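Local coordinates for putative oxidoreductase (Staphylococcus aureus subsp. aureus, PDB 3IV4), which is a putative thioredoxin-fold oxidoreductase of the monothiol bacilliredoxin BrxC family, and so probably takes part in bacillithiol-linked thiol-disulfide exchange, at residues F28-S33 against P83-F88; D44-F49 against S105-A110; K79-Q84 against R97-I102. All coordinates share one frame; numbering follows the deposited sequence.

Contact 1 of 3, residues F28-S33 against P83-F88; sequences FVLKHS and PQAFYF
Two central strands of a thioredoxin-fold sheet, 26-32 and 84-89, run antiparallel here, their axes 166° apart within these segments. Two hydrogen-bonded pairs fix the register. Val29 and Phe86 exchange both backbone bonds, Phe86 N reaching Val29 O at 2.8 Å. Lys31 and Gln84 do the same, with Lys31 N 2.8 Å from Gln84 O.

On the face of Phe28, Leu30, Ala85 and Tyr87, the rings of Phe28 and Tyr87 form an offset stack, centroids 4.1 Å apart and planes at 17°. Tyr87, its CG anti to the backbone N (chi1 -176°), sets CD1 over the centre of the Phe28 ring, 3.4 Å from Phe28 CZ. Leu30 CD1 meets Ala85 CB at 4.1 Å. Helix 37-53 covers this face through Phe46.

On the other face, Lys31 and Gln84 extend side by side. A water joins them, 2.8 Å from Lys31 NZ and 2.7 Å from Gln84 OE1; Lys31 NZ also bonds Ser69 O and His80 ND1, and Gln84 NE2 bonds Lys79 O. Val29 CG2 touches Phe88 CE2 at 4.1 Å. Strand 84-89, entered through the cis peptide before Pro83 and antiparallel to strand 26-32, is typical of the thioredoxin fold.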
# COMPACT_ATOMS: atom_id res chain seq x y z
N PHE A 28 1.73 -3.00 -5.07
CA PHE A 28 1.97 -2.11 -3.95
C PHE A 28 0.73 -2.10 -3.07
O PHE A 28 -0.39 -2.09 -3.58
CB PHE A 28 2.23 -0.68 -4.44
CG PHE A 28 3.60 -0.46 -5.02
CD1 PHE A 28 4.67 -0.11 -4.19
CD2 PHE A 28 3.82 -0.58 -6.39
CE1 PHE A 28 5.96 0.12 -4.72
CE2 PHE A 28 5.11 -0.36 -6.93
CZ PHE A 28 6.16 0.00 -6.09
N VAL A 29 0.94 -2.10 -1.76
CA VAL A 29 -0.14 -2.08 -0.76
C VAL A 29 0.18 -1.01 0.28
O VAL A 29 1.29 -0.98 0.82
CB VAL A 29 -0.27 -3.45 -0.04
CG1 VAL A 29 -1.37 -3.40 1.02
CG2 VAL A 29 -0.55 -4.57 -1.06
N LEU A 30 -0.79 -0.16 0.58
CA LEU A 30 -0.62 0.91 1.55
C LEU A 30 -1.54 0.72 2.75
O LEU A 30 -2.75 0.62 2.59
CB LEU A 30 -0.97 2.25 0.88
CG LEU A 30 -0.97 3.48 1.77
CD1 LEU A 30 0.45 3.85 2.21
CD2 LEU A 30 -1.67 4.66 1.09
N LYS A 31 -0.96 0.72 3.95
CA LYS A 31 -1.71 0.88 5.18
C LYS A 31 -1.98 2.37 5.38
O LYS A 31 -1.04 3.17 5.46
CB LYS A 31 -0.93 0.36 6.39
CG LYS A 31 -0.70 -1.13 6.40
CD LYS A 31 -0.15 -1.53 7.78
CE LYS A 31 0.04 -3.04 7.91
NZ LYS A 31 0.40 -3.38 9.33
N HIS A 32 -3.26 2.73 5.50
CA HIS A 32 -3.68 4.13 5.58
C HIS A 32 -4.52 4.38 6.84
O HIS A 32 -5.35 3.55 7.19
CB HIS A 32 -4.47 4.46 4.30
CG HIS A 32 -5.08 5.83 4.28
ND1 HIS A 32 -4.34 6.99 4.43
CD2 HIS A 32 -6.36 6.23 4.07
CE1 HIS A 32 -5.14 8.04 4.33
NE2 HIS A 32 -6.37 7.60 4.11
N SER A 33 -4.28 5.51 7.51
CA SER A 33 -5.14 5.95 8.62
C SER A 33 -6.07 7.06 8.15
O SER A 33 -5.64 7.95 7.42
CB SER A 33 -4.30 6.45 9.80
OG SER A 33 -3.61 5.39 10.44
N PRO A 83 1.18 5.85 8.11
CA PRO A 83 1.02 5.09 6.89
C PRO A 83 2.24 4.19 6.66
O PRO A 83 3.33 4.50 7.11
CB PRO A 83 0.97 6.17 5.82
CG PRO A 83 1.82 7.26 6.35
CD PRO A 83 1.58 7.25 7.84
N GLN A 84 2.05 3.10 5.92
CA GLN A 84 3.13 2.15 5.68
C GLN A 84 2.88 1.51 4.34
O GLN A 84 1.80 1.01 4.08
CB GLN A 84 3.14 1.10 6.79
CG GLN A 84 4.32 0.16 6.73
CD GLN A 84 4.35 -0.74 7.98
OE1 GLN A 84 3.33 -1.34 8.34
NE2 GLN A 84 5.50 -0.80 8.65
N ALA A 85 3.89 1.51 3.47
CA ALA A 85 3.70 0.98 2.13
C ALA A 85 4.61 -0.20 1.91
O ALA A 85 5.73 -0.24 2.43
CB ALA A 85 3.96 2.07 1.08
N PHE A 86 4.11 -1.17 1.13
CA PHE A 86 4.83 -2.40 0.85
C PHE A 86 4.80 -2.65 -0.64
O PHE A 86 3.84 -2.30 -1.32
CB PHE A 86 4.11 -3.59 1.51
CG PHE A 86 4.16 -3.58 2.99
CD1 PHE A 86 5.21 -4.20 3.66
CD2 PHE A 86 3.16 -2.94 3.74
CE1 PHE A 86 5.27 -4.19 5.05
CE2 PHE A 86 3.21 -2.93 5.12
CZ PHE A 86 4.27 -3.56 5.77
N TYR A 87 5.85 -3.29 -1.13
CA TYR A 87 5.93 -3.72 -2.53
C TYR A 87 6.16 -5.22 -2.54
O TYR A 87 7.14 -5.71 -1.95
CB TYR A 87 7.06 -3.00 -3.24
CG TYR A 87 7.20 -3.28 -4.72
CD1 TYR A 87 6.09 -3.33 -5.57
CD2 TYR A 87 8.46 -3.45 -5.28
CE1 TYR A 87 6.24 -3.56 -6.95
CE2 TYR A 87 8.63 -3.68 -6.65
CZ TYR A 87 7.51 -3.74 -7.48
OH TYR A 87 7.70 -3.96 -8.84
N PHE A 88 5.24 -5.92 -3.20
CA PHE A 88 5.31 -7.38 -3.38
C PHE A 88 5.60 -7.76 -4.81
O PHE A 88 4.97 -7.27 -5.75
CB PHE A 88 4.00 -8.05 -2.95
CG PHE A 88 3.68 -7.88 -1.50
CD1 PHE A 88 4.11 -8.81 -0.55
CD2 PHE A 88 3.00 -6.74 -1.06
CE1 PHE A 88 3.83 -8.63 0.81
CE2 PHE A 88 2.72 -6.55 0.31
CZ PHE A 88 3.13 -7.48 1.24
O HOH W 1 3.19 -3.88 9.22

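Contact 2 of 3, residues D44-F49 against S105-A110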
# COMPACT_ATOMS: atom_id res chain seq x y z
N ASP A 44 -1.77 10.42 -1.01
CA ASP A 44 -1.63 11.28 -2.19
C ASP A 44 -0.40 10.90 -3.04
O ASP A 44 -0.52 10.78 -4.27
CB ASP A 44 -1.54 12.73 -1.72
CG ASP A 44 -1.58 13.72 -2.87
OD1 ASP A 44 -0.61 14.48 -2.98
OD2 ASP A 44 -2.54 13.72 -3.65
N GLN A 45 0.75 10.68 -2.40
CA GLN A 45 1.96 10.21 -3.11
C GLN A 45 1.71 8.87 -3.81
O GLN A 45 2.10 8.67 -4.95
CB GLN A 45 3.15 10.09 -2.16
CG GLN A 45 3.60 11.45 -1.62
CD GLN A 45 4.19 12.33 -2.69
OE1 GLN A 45 5.23 12.02 -3.28
NE2 GLN A 45 3.50 13.43 -2.98
N PHE A 46 1.02 7.98 -3.10
CA PHE A 46 0.70 6.65 -3.59
C PHE A 46 -0.15 6.76 -4.86
O PHE A 46 0.19 6.15 -5.88
CB PHE A 46 -0.02 5.89 -2.46
CG PHE A 46 -0.14 4.39 -2.65
CD1 PHE A 46 0.97 3.57 -2.57
CD2 PHE A 46 -1.40 3.81 -2.80
CE1 PHE A 46 0.84 2.16 -2.70
CE2 PHE A 46 -1.55 2.43 -2.92
CZ PHE A 46 -0.43 1.60 -2.88
N ASN A 47 -1.21 7.57 -4.81
CA ASN A 47 -2.05 7.79 -5.98
C ASN A 47 -1.32 8.45 -7.14
O ASN A 47 -1.57 8.11 -8.28
CB ASN A 47 -3.26 8.67 -5.64
CG ASN A 47 -4.43 7.88 -5.12
OD1 ASN A 47 -5.01 7.06 -5.83
ND2 ASN A 47 -4.79 8.12 -3.87
N LYS A 48 -0.46 9.43 -6.84
CA LYS A 48 0.32 10.11 -7.89
C LYS A 48 1.25 9.14 -8.59
O LYS A 48 1.35 9.10 -9.81
CB LYS A 48 1.11 11.27 -7.30
CG LYS A 48 0.29 12.55 -7.15
CD LYS A 48 0.98 13.45 -6.16
CE LYS A 48 0.38 14.82 -6.15
NZ LYS A 48 1.22 15.63 -5.22
N PHE A 49 1.91 8.30 -7.80
CA PHE A 49 2.81 7.31 -8.37
C PHE A 49 2.05 6.29 -9.24
O PHE A 49 2.43 6.03 -10.40
CB PHE A 49 3.52 6.60 -7.21
CG PHE A 49 4.26 5.36 -7.63
CD1 PHE A 49 5.47 5.46 -8.32
CD2 PHE A 49 3.74 4.10 -7.33
CE1 PHE A 49 6.15 4.32 -8.70
CE2 PHE A 49 4.42 2.96 -7.71
CZ PHE A 49 5.62 3.07 -8.39
N SER A 105 9.12 9.23 -5.39
CA SER A 105 10.48 8.78 -5.68
C SER A 105 10.86 7.48 -4.96
O SER A 105 11.54 6.63 -5.55
CB SER A 105 11.51 9.88 -5.43
OG SER A 105 11.36 10.49 -4.16
N SER A 106 10.45 7.30 -3.71
CA SER A 106 10.77 6.05 -3.02
C SER A 106 9.99 4.87 -3.59
O SER A 106 10.53 3.76 -3.71
CB SER A 106 10.59 6.16 -1.52
OG SER A 106 9.23 6.19 -1.15
N LEU A 107 8.74 5.10 -3.96
CA LEU A 107 7.94 4.08 -4.63
C LEU A 107 8.60 3.69 -5.95
O LEU A 107 8.68 2.51 -6.28
CB LEU A 107 6.50 4.58 -4.84
CG LEU A 107 5.67 4.73 -3.55
CD1 LEU A 107 4.53 5.73 -3.73
CD2 LEU A 107 5.10 3.39 -3.11
N ALA A 108 9.11 4.68 -6.67
CA ALA A 108 9.80 4.39 -7.93
C ALA A 108 11.10 3.58 -7.72
O ALA A 108 11.39 2.65 -8.47
CB ALA A 108 10.07 5.67 -8.68
N GLN A 109 11.84 3.91 -6.66
CA GLN A 109 13.05 3.18 -6.31
C GLN A 109 12.76 1.73 -5.96
O GLN A 109 13.58 0.85 -6.24
CB GLN A 109 13.75 3.84 -5.14
CG GLN A 109 14.45 5.14 -5.47
CD GLN A 109 14.46 6.14 -4.30
OE1 GLN A 109 14.37 5.76 -3.12
NE2 GLN A 109 14.55 7.41 -4.62
N ALA A 110 11.59 1.48 -5.37
CA ALA A 110 11.20 0.12 -4.99
C ALA A 110 11.19 -0.82 -6.18
O ALA A 110 11.44 -2.02 -6.03
CB ALA A 110 9.82 0.13 -4.31
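Leu107 meets helix 37-53 with three of its carbons, each finding a different part of Phe46 or Phe49. Its CB stands over the centre of the Phe49 ring, 3.5 Å from the centroid and nearly on the ring normal, which makes this a CH-pi contact with the face. Phe49 presents that face with CG anti to the backbone N (chi1 168°), the ring reaching out toward helix 104-110. In Leu107, chi1 (-69°) points CG at helix 37-53, and chi2 then places the two methyls. Leu107 CD1 bends back to the root of the phenylalanine side chain, 3.7 Å from Phe49 CB, and also lies 3.9 Å from Phe46 CA, so this methyl is lodged against the helix surface itself. The other methyl, CD2, comes to the rim of the Phe46 ring near its plane, 4.2 Å from CD1 of that ring; the two side chains cross at about a right angle.

The helix segments cross at -53°, with axes 9.8 Å apart at their closest. Both lie on the same side of the thioredoxin-fold sheet, and Phe28 of strand 26-32 touches Phe46, Phe49 and Leu107, its ring meeting that of Phe49 edge-to-face.

Beyond the leucine, Phe49 CE1 reaches Ala108, 3.6 Å from its backbone N and 4.1 Å from its CB.

Contact 3 of 3, residues K79-Q84 against R97-I102; sequences KHESPQ and RDHGDI
The imidazole of His99 lies against the backbone of Ser82, whose carbonyl carbon is over one face of the ring, while two carboxylates come to the ring edge, only one of them hydrogen-bonded. Asp98 OD1 accepts the ND1-H of His99 at 2.8 Å in an almost straight bond of 178°; the oxygen lies in the ring plane, but ND1 approaches on the anti side of the carboxylate and 31° out of its plane. Glu81 OE1 also comes to the edge in plane, 3.3 Å from His99 CE1, a carbon contact, with the carboxylate steeply inclined to the ring. Two acidic groups so near would be expected to favour a protonated imidazole, although the protonation state remains undetermined. Glu81 crosses Asp98 obliquely, Glu81 CB 3.9 Å from Asp98 CB, and its bend at chi2 turns the carboxylate to the His99 edge.

The backbones join through His99 N, which donates to Pro83 O at 3.0 Å with an N-H...O angle of 164°. The Pro83 ring crosses the His99 side chain at about a right angle. Ile102 CD1 packs against Pro83, 3.8 Å from its CB and 3.6 Å from its O; helix 37-53 packs on both residues through Ala42.

The second oxygen of Asp98, OD2, receives a water at 2.8 Å. The same water accepts from Gln84 NE2 at 3.0 Å. Gln84 therefore spans loop and strand, its OE1 taking a weak bond from Glu81 N. Asp98 and Gln84 face each other as a non-hydrogen-bonded antiparallel pair, the bridge pair at the open end of the hairpin formed by strands 84-89 and 92-98. The cis peptide bond between Ser82 and Pro83, leading into that hairpin, matches the cis-proline loop characteristic of thioredoxin folds.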
# COMPACT_ATOMS: atom_id res chain seq x y z
N LYS A 79 6.97 -4.59 11.80
CA LYS A 79 6.01 -4.12 12.79
C LYS A 79 5.16 -2.99 12.24
O LYS A 79 5.60 -2.18 11.41
CB LYS A 79 6.68 -3.73 14.11
CG LYS A 79 7.27 -4.93 14.89
CD LYS A 79 6.23 -5.82 15.55
CE LYS A 79 6.84 -7.16 15.96
NZ LYS A 79 7.16 -7.98 14.74
N HIS A 80 3.92 -2.99 12.68
CA HIS A 80 2.93 -2.08 12.15
C HIS A 80 3.29 -0.60 12.29
O HIS A 80 3.71 -0.15 13.35
CB HIS A 80 1.59 -2.33 12.84
CG HIS A 80 0.57 -1.31 12.49
ND1 HIS A 80 -0.07 -1.32 11.28
CD2 HIS A 80 0.13 -0.21 13.15
CE1 HIS A 80 -0.89 -0.29 11.21
NE2 HIS A 80 -0.79 0.40 12.34
N GLU A 81 3.10 0.16 11.21
CA GLU A 81 3.12 1.62 11.24
C GLU A 81 1.97 2.07 10.37
O GLU A 81 1.47 1.31 9.55
CB GLU A 81 4.40 2.23 10.66
CG GLU A 81 5.69 1.75 11.31
CD GLU A 81 5.99 2.40 12.64
OE1 GLU A 81 5.27 3.33 13.08
OE2 GLU A 81 6.98 1.97 13.26
N SER A 82 1.59 3.34 10.53
CA SER A 82 0.68 3.95 9.57
C SER A 82 1.06 5.41 9.37
O SER A 82 1.28 6.14 10.35
CB SER A 82 -0.77 3.79 10.01
OG SER A 82 -1.62 4.15 8.94
N PRO A 83 1.18 5.85 8.11
CA PRO A 83 1.02 5.09 6.89
C PRO A 83 2.24 4.19 6.66
O PRO A 83 3.33 4.50 7.11
CB PRO A 83 0.97 6.17 5.82
CG PRO A 83 1.82 7.26 6.35
CD PRO A 83 1.58 7.25 7.84
N GLN A 84 2.05 3.10 5.92
CA GLN A 84 3.13 2.15 5.68
C GLN A 84 2.88 1.51 4.34
O GLN A 84 1.80 1.01 4.08
CB GLN A 84 3.14 1.10 6.79
CG GLN A 84 4.32 0.16 6.73
CD GLN A 84 4.35 -0.74 7.98
OE1 GLN A 84 3.33 -1.34 8.34
NE2 GLN A 84 5.50 -0.80 8.65
N ARG A 97 8.28 1.16 3.28
CA ARG A 97 8.61 2.45 3.86
C ARG A 97 7.44 2.92 4.68
O ARG A 97 6.30 2.46 4.46
CB ARG A 97 8.92 3.52 2.79
CG ARG A 97 10.27 3.40 2.09
CD ARG A 97 11.47 3.46 3.03
NE ARG A 97 12.73 3.54 2.28
CZ ARG A 97 13.37 2.49 1.75
NH1 ARG A 97 12.89 1.26 1.91
NH2 ARG A 97 14.50 2.68 1.07
N ASP A 98 7.68 3.85 5.59
CA ASP A 98 6.57 4.37 6.37
C ASP A 98 6.67 5.88 6.51
O ASP A 98 7.70 6.47 6.20
CB ASP A 98 6.48 3.69 7.74
CG ASP A 98 7.75 3.83 8.53
OD1 ASP A 98 8.00 4.92 9.08
OD2 ASP A 98 8.51 2.83 8.63
N HIS A 99 5.56 6.47 6.96
CA HIS A 99 5.48 7.93 7.17
C HIS A 99 5.95 8.72 5.96
O HIS A 99 5.62 8.35 4.83
CB HIS A 99 6.15 8.34 8.49
CG HIS A 99 5.54 7.67 9.69
ND1 HIS A 99 5.96 6.44 10.14
CD2 HIS A 99 4.54 8.06 10.52
CE1 HIS A 99 5.23 6.08 11.18
NE2 HIS A 99 4.37 7.05 11.44
N GLY A 100 6.72 9.78 6.18
CA GLY A 100 7.17 10.62 5.07
C GLY A 100 8.10 9.99 4.05
O GLY A 100 8.34 10.57 3.00
N ASP A 101 8.62 8.80 4.36
CA ASP A 101 9.44 8.07 3.39
C ASP A 101 8.62 7.44 2.27
O ASP A 101 9.20 6.88 1.33
CB ASP A 101 10.23 6.96 4.06
CG ASP A 101 11.54 7.42 4.67
OD1 ASP A 101 12.04 8.53 4.37
OD2 ASP A 101 12.08 6.62 5.45
N ILE A 102 7.29 7.51 2.37
CA ILE A 102 6.42 7.07 1.27
C ILE A 102 6.21 8.27 0.36
O ILE A 102 5.46 9.21 0.70
CB ILE A 102 5.04 6.57 1.77
CG1 ILE A 102 5.19 5.40 2.76
CG2 ILE A 102 4.16 6.09 0.57
CD1 ILE A 102 3.94 5.16 3.62
O HOH W 2 7.83 0.47 7.33

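After strand 8-10 and helix 14-23, strand 26-32 supplies the first segment of contact 1, and helix 37-53 follows. Contact 1 closes a loop of 49 residues, mostly helical, by returning the chain to the strand at 84-88. Contact 2 starts inside that loop, on 44-49, and ends beyond it on 105-110, so the two cross. Contact 3 closes a 12-residue hairpin loop, begins where contact 1 ends, sharing Pro83 and Gln84, and is nested within the loop of contact 2. Contact 1 joins the middle of the sheet, contact 3 extends it to edge strand 92-98, and contact 2 ties two helices over one face. Tyr87 packs on Ala110, linking contacts 1 and 2, while Ser106 OG bonds Asp101 O, linking contacts 2 and 3.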